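Local atomic coordinates of lysozyme, putative (Bacillus anthracis, PDB entry 2WAG), a protein that probably cleaves the glycan strands of bacterial peptidoglycan as a family GH25 lysozyme, thought to act with retention of configuration through neighbouring-group participation. Residues K44-F56 and S80-V93. Residues are numbered along the deposited sequence; the frame is centred on the assembly and turned at random. Where two conformers were deposited one is given.
With SO4 (sulfate ion), chain G.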
ATOM      1  N   LYS A  44       9.416  11.072   8.117  1.00  7.44           N
ATOM      2  CA  LYS A  44       9.237  10.340   9.377  1.00  6.99           C
ATOM      3  C   LYS A  44      10.434  10.561  10.296  1.00  7.27           C
ATOM      4  O   LYS A  44      11.579  10.348   9.876  1.00  7.84           O
ATOM      5  CB  LYS A  44       9.090   8.846   9.141  1.00  7.79           C
ATOM      6  CG  LYS A  44       8.792   8.123  10.450  1.00  7.64           C
ATOM      7  CD  LYS A  44       8.594   6.620  10.243  1.00  8.20           C
ATOM      8  CE  LYS A  44       8.376   5.919  11.582  1.00  8.18           C
ATOM      9  NZ  LYS A  44       8.267   4.443  11.386  1.00  8.77           N
ATOM     10  N   ALA A  45      10.162  10.973  11.541  1.00  7.38           N
ATOM     11  CA  ALA A  45      11.202  11.108  12.554  1.00  7.30           C
ATOM     12  C   ALA A  45      11.166   9.963  13.543  1.00  7.70           C
ATOM     13  O   ALA A  45      12.173   9.288  13.743  1.00  9.55           O
ATOM     14  CB  ALA A  45      11.040  12.442  13.286  1.00  8.04           C
ATOM     15  N   THR A  46      10.026   9.775  14.187  1.00  7.76           N
ATOM     16  CA  THR A  46       9.927   8.909  15.352  1.00  7.56           C
ATOM     17  C   THR A  46       8.700   8.014  15.254  1.00  7.48           C
ATOM     18  O   THR A  46       7.732   8.288  14.491  1.00  7.37           O
ATOM     19  CB  THR A  46       9.849   9.751  16.651  1.00  7.35           C
ATOM     20  OG1 THR A  46       8.895  10.804  16.468  1.00  8.36           O
ATOM     21  CG2 THR A  46      11.167  10.373  16.946  1.00  9.09           C
ATOM     22  N   GLU A  47       8.717   6.951  16.054  1.00  8.68           N
ATOM     23  CA  GLU A  47       7.557   6.096  16.226  1.00  8.79           C
ATOM     24  C   GLU A  47       7.488   5.658  17.672  1.00  8.93           C
ATOM     25  O   GLU A  47       8.515   5.319  18.271  1.00  9.68           O
ATOM     26  CB  GLU A  47       7.576   4.883  15.267  1.00  9.29           C
ATOM     27  CG  GLU A  47       6.381   3.947  15.458  1.00  8.80           C
ATOM     28  CD  GLU A  47       6.210   2.925  14.351  1.00  8.89           C
ATOM     29  OE1 GLU A  47       6.997   2.919  13.389  1.00  9.09           O
ATOM     30  OE2 GLU A  47       5.273   2.112  14.474  1.00  9.46           O
ATOM     31  N   GLY A  48       6.290   5.673  18.240  1.00  8.83           N
ATOM     32  CA  GLY A  48       6.116   5.240  19.625  1.00  9.54           C
ATOM     33  C   GLY A  48       7.007   5.979  20.598  1.00 10.57           C
ATOM     34  O   GLY A  48       7.323   7.149  20.416  1.00 11.74           O
ATOM     35  N   SER A  49       7.426   5.319  21.667  0.50 10.67           N
ATOM     36  CA  SER A  49       8.101   6.090  22.702  0.50 10.75           C
ATOM     37  C   SER A  49       9.626   5.927  22.639  0.50 11.35           C
ATOM     38  O   SER A  49      10.310   6.543  23.437  0.50 11.68           O
ATOM     39  CB  SER A  49       7.494   5.832  24.118  0.50  9.28           C
ATOM     40  OG  SER A  49       6.176   6.385  24.294  0.50  9.78           O
ATOM     41  N   ALA A  50      10.170   5.177  21.677  1.00 11.96           N
ATOM     42  CA  ALA A  50      11.616   5.023  21.627  1.00 12.13           C
ATOM     43  C   ALA A  50      12.259   4.865  20.245  1.00 11.96           C
ATOM     44  O   ALA A  50      13.482   4.897  20.114  1.00 12.81           O
ATOM     45  CB  ALA A  50      12.022   3.858  22.529  1.00 13.38           C
ATOM     46  N   PHE A  51      11.452   4.739  19.193  1.00 11.71           N
ATOM     47  CA  PHE A  51      12.009   4.445  17.887  1.00 11.16           C
ATOM     48  C   PHE A  51      12.339   5.713  17.088  1.00 10.25           C
ATOM     49  O   PHE A  51      11.575   6.682  17.106  1.00 10.22           O
ATOM     50  CB  PHE A  51      11.046   3.544  17.092  1.00 12.28           C
ATOM     51  CG  PHE A  51      11.531   3.182  15.728  1.00 12.43           C
ATOM     52  CD1 PHE A  51      12.295   2.033  15.521  1.00 14.20           C
ATOM     53  CD2 PHE A  51      11.231   3.991  14.633  1.00 13.01           C
ATOM     54  CE1 PHE A  51      12.730   1.688  14.239  1.00 14.59           C
ATOM     55  CE2 PHE A  51      11.665   3.652  13.356  1.00 13.77           C
ATOM     56  CZ  PHE A  51      12.420   2.518  13.161  1.00 14.30           C
ATOM     57  N   VAL A  52      13.470   5.688  16.385  1.00  9.79           N
ATOM     58  CA  VAL A  52      13.904   6.776  15.507  1.00  9.71           C
ATOM     59  C   VAL A  52      14.148   6.217  14.106  1.00  9.35           C
ATOM     60  O   VAL A  52      14.915   5.259  13.931  1.00 10.48           O
ATOM     61  CB  VAL A  52      15.205   7.460  16.009  1.00  9.71           C
ATOM     62  CG1 VAL A  52      15.583   8.634  15.113  1.00 11.21           C
ATOM     63  CG2 VAL A  52      15.033   7.942  17.461  1.00  9.50           C
ATOM     64  N   ASP A  53      13.493   6.800  13.108  1.00  8.99           N
ATOM     65  CA  ASP A  53      13.686   6.376  11.722  1.00  9.32           C
ATOM     66  C   ASP A  53      15.161   6.548  11.337  1.00 10.03           C
ATOM     67  O   ASP A  53      15.764   7.591  11.620  1.00  9.97           O
ATOM     68  CB  ASP A  53      12.743   7.174  10.810  1.00  9.46           C
ATOM     69  CG  ASP A  53      12.872   6.779   9.351  1.00 10.02           C
ATOM     70  OD1 ASP A  53      11.974   6.040   8.866  1.00 10.21           O
ATOM     71  OD2 ASP A  53      13.860   7.193   8.698  1.00 10.09           O
ATOM     72  N   LYS A  54      15.744   5.538  10.699  1.00 11.37           N
ATOM     73  CA  LYS A  54      17.184   5.560  10.488  1.00 12.36           C
ATOM     74  C   LYS A  54      17.647   6.625   9.511  1.00 11.98           C
ATOM     75  O   LYS A  54      18.821   6.985   9.516  1.00 12.99           O
ATOM     76  CB  LYS A  54      17.703   4.187  10.065  1.00 14.79           C
ATOM     77  CG  LYS A  54      17.326   3.772   8.684  1.00 18.00           C
ATOM     78  CD  LYS A  54      18.084   2.499   8.281  1.00 21.43           C
ATOM     79  CE  LYS A  54      17.691   2.027   6.890  1.00 24.25           C
ATOM     80  NZ  LYS A  54      18.484   0.823   6.486  1.00 27.46           N
ATOM     81  N   TYR A  55      16.739   7.150   8.688  1.00 11.40           N
ATOM     82  CA  TYR A  55      17.129   8.174   7.729  1.00 11.57           C
ATOM     83  C   TYR A  55      16.573   9.548   8.091  1.00 10.52           C
ATOM     84  O   TYR A  55      16.735  10.490   7.317  1.00 10.70           O
ATOM     85  CB  TYR A  55      16.721   7.814   6.293  1.00 12.84           C
ATOM     86  CG  TYR A  55      17.535   6.685   5.689  1.00 15.01           C
ATOM     87  CD1 TYR A  55      18.797   6.337   6.192  1.00 17.87           C
ATOM     88  CD2 TYR A  55      17.049   5.969   4.620  1.00 18.16           C
ATOM     89  CE1 TYR A  55      19.533   5.284   5.650  1.00 19.30           C
ATOM     90  CE2 TYR A  55      17.784   4.930   4.060  1.00 19.18           C
ATOM     91  CZ  TYR A  55      19.003   4.592   4.571  1.00 20.38           C
ATOM     92  OH  TYR A  55      19.685   3.547   3.969  1.00 23.52           O
ATOM     93  N   PHE A  56      15.965   9.694   9.275  1.00  9.88           N
ATOM     94  CA  PHE A  56      15.403  11.008   9.604  1.00  9.70           C
ATOM     95  C   PHE A  56      16.442  12.137   9.574  1.00 10.41           C
ATOM     96  O   PHE A  56      16.233  13.178   8.959  1.00 10.29           O
ATOM     97  CB  PHE A  56      14.704  11.034  10.965  1.00  9.78           C
ATOM     98  CG  PHE A  56      14.321  12.435  11.348  1.00  9.53           C
ATOM     99  CD1 PHE A  56      13.340  13.105  10.619  1.00 10.44           C
ATOM    100  CD2 PHE A  56      15.014  13.134  12.322  1.00 11.07           C
ATOM    101  CE1 PHE A  56      13.005  14.433  10.895  1.00 11.30           C
ATOM    102  CE2 PHE A  56      14.688  14.472  12.594  1.00 12.46           C
ATOM    103  CZ  PHE A  56      13.690  15.115  11.882  1.00 11.67           C
ATOM    104  N   SER A  80       1.893   3.116  24.157  1.00 11.60           N
ATOM    105  CA  SER A  80       2.632   3.916  25.130  1.00 12.07           C
ATOM    106  C   SER A  80       1.981   5.271  25.313  1.00 11.39           C
ATOM    107  O   SER A  80       1.123   5.688  24.524  1.00 11.28           O
ATOM    108  CB  SER A  80       4.091   4.077  24.741  1.00 12.51           C
ATOM    109  OG  SER A  80       4.212   4.679  23.474  1.00 11.95           O
ATOM    110  N   LYS A  81       2.362   5.958  26.381  1.00 12.18           N
ATOM    111  CA  LYS A  81       1.677   7.204  26.721  1.00 13.16           C
ATOM    112  C   LYS A  81       1.962   8.325  25.733  1.00 12.63           C
ATOM    113  O   LYS A  81       3.048   8.411  25.169  1.00 12.54           O
ATOM    114  CB  LYS A  81       2.057   7.649  28.133  1.00 15.19           C
ATOM    115  CG  LYS A  81       1.490   6.755  29.239  1.00 18.12           C
ATOM    116  CD  LYS A  81       1.793   7.335  30.610  1.00 23.80           C
ATOM    117  CE  LYS A  81       3.264   7.711  30.715  1.00 25.75           C
ATOM    118  NZ  LYS A  81       4.184   6.551  30.886  1.00 27.11           N
ATOM    119  N   GLY A  82       0.978   9.198  25.575  1.00 12.06           N
ATOM    120  CA  GLY A  82       1.139  10.368  24.711  1.00 11.51           C
ATOM    121  C   GLY A  82       2.300  11.224  25.167  1.00 11.25           C
ATOM    122  O   GLY A  82       3.046  11.761  24.366  1.00 12.23           O
ATOM    123  N   GLU A  83       2.469  11.366  26.482  1.00 11.97           N
ATOM    124  CA  GLU A  83       3.516  12.244  26.970  1.00 12.99           C
ATOM    125  C   GLU A  83       4.894  11.758  26.536  1.00 12.18           C
ATOM    126  O   GLU A  83       5.732  12.532  26.112  1.00 12.66           O
ATOM    127  CB  GLU A  83       3.449  12.363  28.508  1.00 14.54           C
ATOM    128  CG  GLU A  83       4.596  13.196  29.064  1.00 19.24           C
ATOM    129  CD  GLU A  83       4.691  13.157  30.576  1.00 24.84           C
ATOM    130  OE1 GLU A  83       4.688  12.047  31.162  1.00 29.14           O
ATOM    131  OE2 GLU A  83       4.788  14.249  31.165  1.00 28.69           O
ATOM    132  N   THR A  84       5.129  10.447  26.643  1.00 11.42           N
ATOM    133  CA  THR A  84       6.400   9.870  26.257  0.50 10.75           C
ATOM    134  C   THR A  84       6.626   9.934  24.739  1.00 10.97           C
ATOM    135  O   THR A  84       7.725  10.177  24.270  1.00 11.08           O
ATOM    136  CB  THR A  84       6.510   8.434  26.788  0.50 10.21           C
ATOM    137  OG1 THR A  84       5.375   7.667  26.365  0.50 13.00           O
ATOM    138  CG2 THR A  84       6.482   8.483  28.272  0.50  7.44           C
ATOM    139  N   GLN A  85       5.550   9.731  23.983  1.00 10.83           N
ATOM    140  CA  GLN A  85       5.655   9.852  22.527  1.00 10.63           C
ATOM    141  C   GLN A  85       5.977  11.291  22.108  1.00 10.13           C
ATOM    142  O   GLN A  85       6.809  11.496  21.239  1.00 10.46           O
ATOM    143  CB  GLN A  85       4.375   9.353  21.876  1.00  9.78           C
ATOM    144  CG  GLN A  85       4.186   7.850  22.062  1.00 10.42           C
ATOM    145  CD  GLN A  85       3.082   7.309  21.218  1.00  9.32           C
ATOM    146  OE1 GLN A  85       3.184   7.289  19.989  1.00  9.60           O
ATOM    147  NE2 GLN A  85       1.996   6.881  21.854  1.00  9.85           N
ATOM    148  N   ALA A  86       5.332  12.283  22.747  1.00  9.90           N
ATOM    149  CA  ALA A  86       5.639  13.683  22.449  1.00  9.90           C
ATOM    150  C   ALA A  86       7.090  14.012  22.795  1.00  9.96           C
ATOM    151  O   ALA A  86       7.782  14.709  22.058  1.00  9.96           O
ATOM    152  CB  ALA A  86       4.715  14.606  23.223  1.00 10.72           C
ATOM    153  N   GLU A  87       7.534  13.521  23.955  1.00 10.47           N
ATOM    154  CA  GLU A  87       8.906  13.765  24.370  1.00 11.34           C
ATOM    155  C   GLU A  87       9.898  13.178  23.376  1.00 11.39           C
ATOM    156  O   GLU A  87      10.949  13.765  23.097  1.00 11.35           O
ATOM    157  CB  GLU A  87       9.155  13.182  25.777  1.00 11.73           C
ATOM    158  CG  GLU A  87       8.463  13.981  26.892  1.00 13.46           C
ATOM    159  CD  GLU A  87       8.358  13.259  28.237  1.00 18.78           C
ATOM    160  OE1 GLU A  87       8.445  12.012  28.316  1.00 18.88           O
ATOM    161  OE2 GLU A  87       8.142  13.967  29.246  1.00 22.59           O
ATOM    162  N   GLN A  88       9.536  12.045  22.788  1.00 11.44           N
ATOM    163  CA  GLN A  88      10.400  11.445  21.802  0.50 11.43           C
ATOM    164  C   GLN A  88      10.486  12.244  20.490  1.00 11.09           C
ATOM    165  O   GLN A  88      11.569  12.478  19.957  1.00 11.83           O
ATOM    166  CB  GLN A  88       9.965  10.011  21.600  0.50 11.35           C
ATOM    167  CG  GLN A  88      10.813   9.106  22.471  0.50  8.54           C
ATOM    168  CD  GLN A  88      12.256   9.044  21.980  0.50  2.83           C
ATOM    169  OE1 GLN A  88      13.182   9.547  22.624  0.50 11.42           O
ATOM    170  NE2 GLN A  88      12.435   8.435  20.822  0.50  9.89           N
ATOM    171  N   PHE A  89       9.343  12.694  19.982  1.00 10.06           N
ATOM    172  CA  PHE A  89       9.383  13.543  18.798  1.00 10.25           C
ATOM    173  C   PHE A  89      10.194  14.817  19.098  1.00  9.83           C
ATOM    174  O   PHE A  89      11.052  15.213  18.320  1.00 10.28           O
ATOM    175  CB  PHE A  89       7.952  13.861  18.384  1.00  9.90           C
ATOM    176  CG  PHE A  89       7.829  14.671  17.113  1.00  8.71           C
ATOM    177  CD1 PHE A  89       7.777  14.036  15.869  1.00  9.29           C
ATOM    178  CD2 PHE A  89       7.733  16.057  17.154  1.00  9.03           C
ATOM    179  CE1 PHE A  89       7.612  14.779  14.703  1.00  8.93           C
ATOM    180  CE2 PHE A  89       7.589  16.809  15.986  1.00  9.57           C
ATOM    181  CZ  PHE A  89       7.502  16.160  14.760  1.00  8.29           C
ATOM    182  N   ILE A  90       9.916  15.453  20.244  1.00 10.08           N
ATOM    183  CA  ILE A  90      10.578  16.700  20.605  1.00 10.59           C
ATOM    184  C   ILE A  90      12.108  16.545  20.731  1.00 11.15           C
ATOM    185  O   ILE A  90      12.837  17.420  20.302  1.00 12.22           O
ATOM    186  CB  ILE A  90       9.944  17.289  21.885  1.00 10.65           C
ATOM    187  CG1 ILE A  90       8.538  17.812  21.564  1.00 10.64           C
ATOM    188  CG2 ILE A  90      10.807  18.432  22.463  1.00 11.92           C
ATOM    189  CD1 ILE A  90       7.687  18.104  22.816  1.00 10.58           C
ATOM    190  N   ARG A  91      12.589  15.422  21.269  0.50 11.50           N
ATOM    191  CA  ARG A  91      14.044  15.207  21.382  0.50 12.09           C
ATOM    192  C   ARG A  91      14.719  15.117  20.013  0.50 10.97           C
ATOM    193  O   ARG A  91      15.889  15.467  19.833  0.50 10.56           O
ATOM    194  CB  ARG A  91      14.360  13.931  22.182  0.50 12.48           C
ATOM    195  CG  ARG A  91      13.992  14.040  23.644  0.50 15.04           C
ATOM    196  CD  ARG A  91      14.513  12.862  24.457  0.50 16.43           C
ATOM    197  NE  ARG A  91      13.641  11.698  24.326  0.50 19.76           N
ATOM    198  CZ  ARG A  91      12.778  11.315  25.255  0.50 20.00           C
ATOM    199  NH1 ARG A  91      12.682  12.002  26.390  0.50 21.59           N
ATOM    200  NH2 ARG A  91      12.010  10.255  25.048  0.50 21.04           N
ATOM    201  N   ASN A  92      13.969  14.636  19.033  1.00 10.28           N
ATOM    202  CA  ASN A  92      14.544  14.351  17.734  1.00 10.37           C
ATOM    203  C   ASN A  92      14.371  15.457  16.707  1.00 10.40           C
ATOM    204  O   ASN A  92      15.188  15.585  15.812  1.00 11.75           O
ATOM    205  CB  ASN A  92      13.927  13.060  17.177  1.00  9.50           C
ATOM    206  CG  ASN A  92      14.589  11.829  17.772  1.00  8.81           C
ATOM    207  OD1 ASN A  92      15.620  11.389  17.270  1.00 11.02           O
ATOM    208  ND2 ASN A  92      14.044  11.306  18.875  1.00  9.49           N
ATOM    209  N   VAL A  93      13.305  16.238  16.819  1.00 10.24           N
ATOM    210  CA  VAL A  93      12.959  17.186  15.751  1.00 11.32           C
ATOM    211  C   VAL A  93      13.201  18.627  16.223  1.00 12.25           C
ATOM    212  O   VAL A  93      12.537  19.099  17.140  1.00 12.64           O
ATOM    213  CB  VAL A  93      11.483  16.999  15.327  1.00  9.90           C
ATOM    214  CG1 VAL A  93      11.099  18.006  14.230  1.00 11.63           C
ATOM    215  CG2 VAL A  93      11.256  15.552  14.854  1.00 10.37           C
TER
HETATM  216  S   SO4 G1223       5.778   1.630  21.925  1.00 13.82           S
HETATM  217  O1  SO4 G1223       5.461   1.041  20.635  1.00 21.43           O
HETATM  218  O2  SO4 G1223       6.773   2.688  22.057  1.00 21.63           O
HETATM  219  O3  SO4 G1223       5.738   0.697  23.059  1.00 20.44           O
HETATM  220  O4  SO4 G1223       4.531   2.399  22.147  1.00 20.26           O
HETATM  221  O   HOH W   1       9.725   8.893  25.263  0.50  8.19           O
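Ala-45 and Val-93 meet at the buried, tight end of this contact: the Ala-45 methyl sits 3.5 Å from Val-93 CG2, closer than carbons usually pack. The same CG2 is centred over one face of the Phe-89 ring, and Phe-56 CZ comes up to it at 3.9 Å. Next along the strand, Thr-46 divides its branches. With chi1 at 47°, OG1 lies between backbone N and carbonyl carbon and reaches the edge of the Phe-89 ring, 3.5 Å from CD1; this buried hydroxyl has no hydrogen-bond partner in the model. Thr-46 CG2 rests against the Asn-92 amide, which is fixed by an almost straight bond (179°) from ND2 to Gln-88 O. Asn-92 OD1 touches both methyls of Val-52, 3.5 Å from each.

Towards solvent the contact turns polar and looser. In the conformer described, Ser-49 OG sits between Thr-84 OG1 (2.6 Å) and Ser-80 OG (2.7 Å). Thr-84 OG1 donates to Lys-81 O. A sulfate, probably from the crystallisation liquor, accepts from Ser-49 N and, through O4, from Ser-80 OG, and also bonds Ser-77. A water links Ser-49 O to Thr-84 O. Gln-85 OE1 lies 3.6 Å from Gly-48 CA, while its hydrogen bond goes to Ser-77 N. Helix 82-92, which follows strand 69-75, runs roughly antiparallel to strand 44-47 (147°) with the axes 7.9 Å apart, as in the beta/alpha units of the GH25 TIM-barrel-like fold.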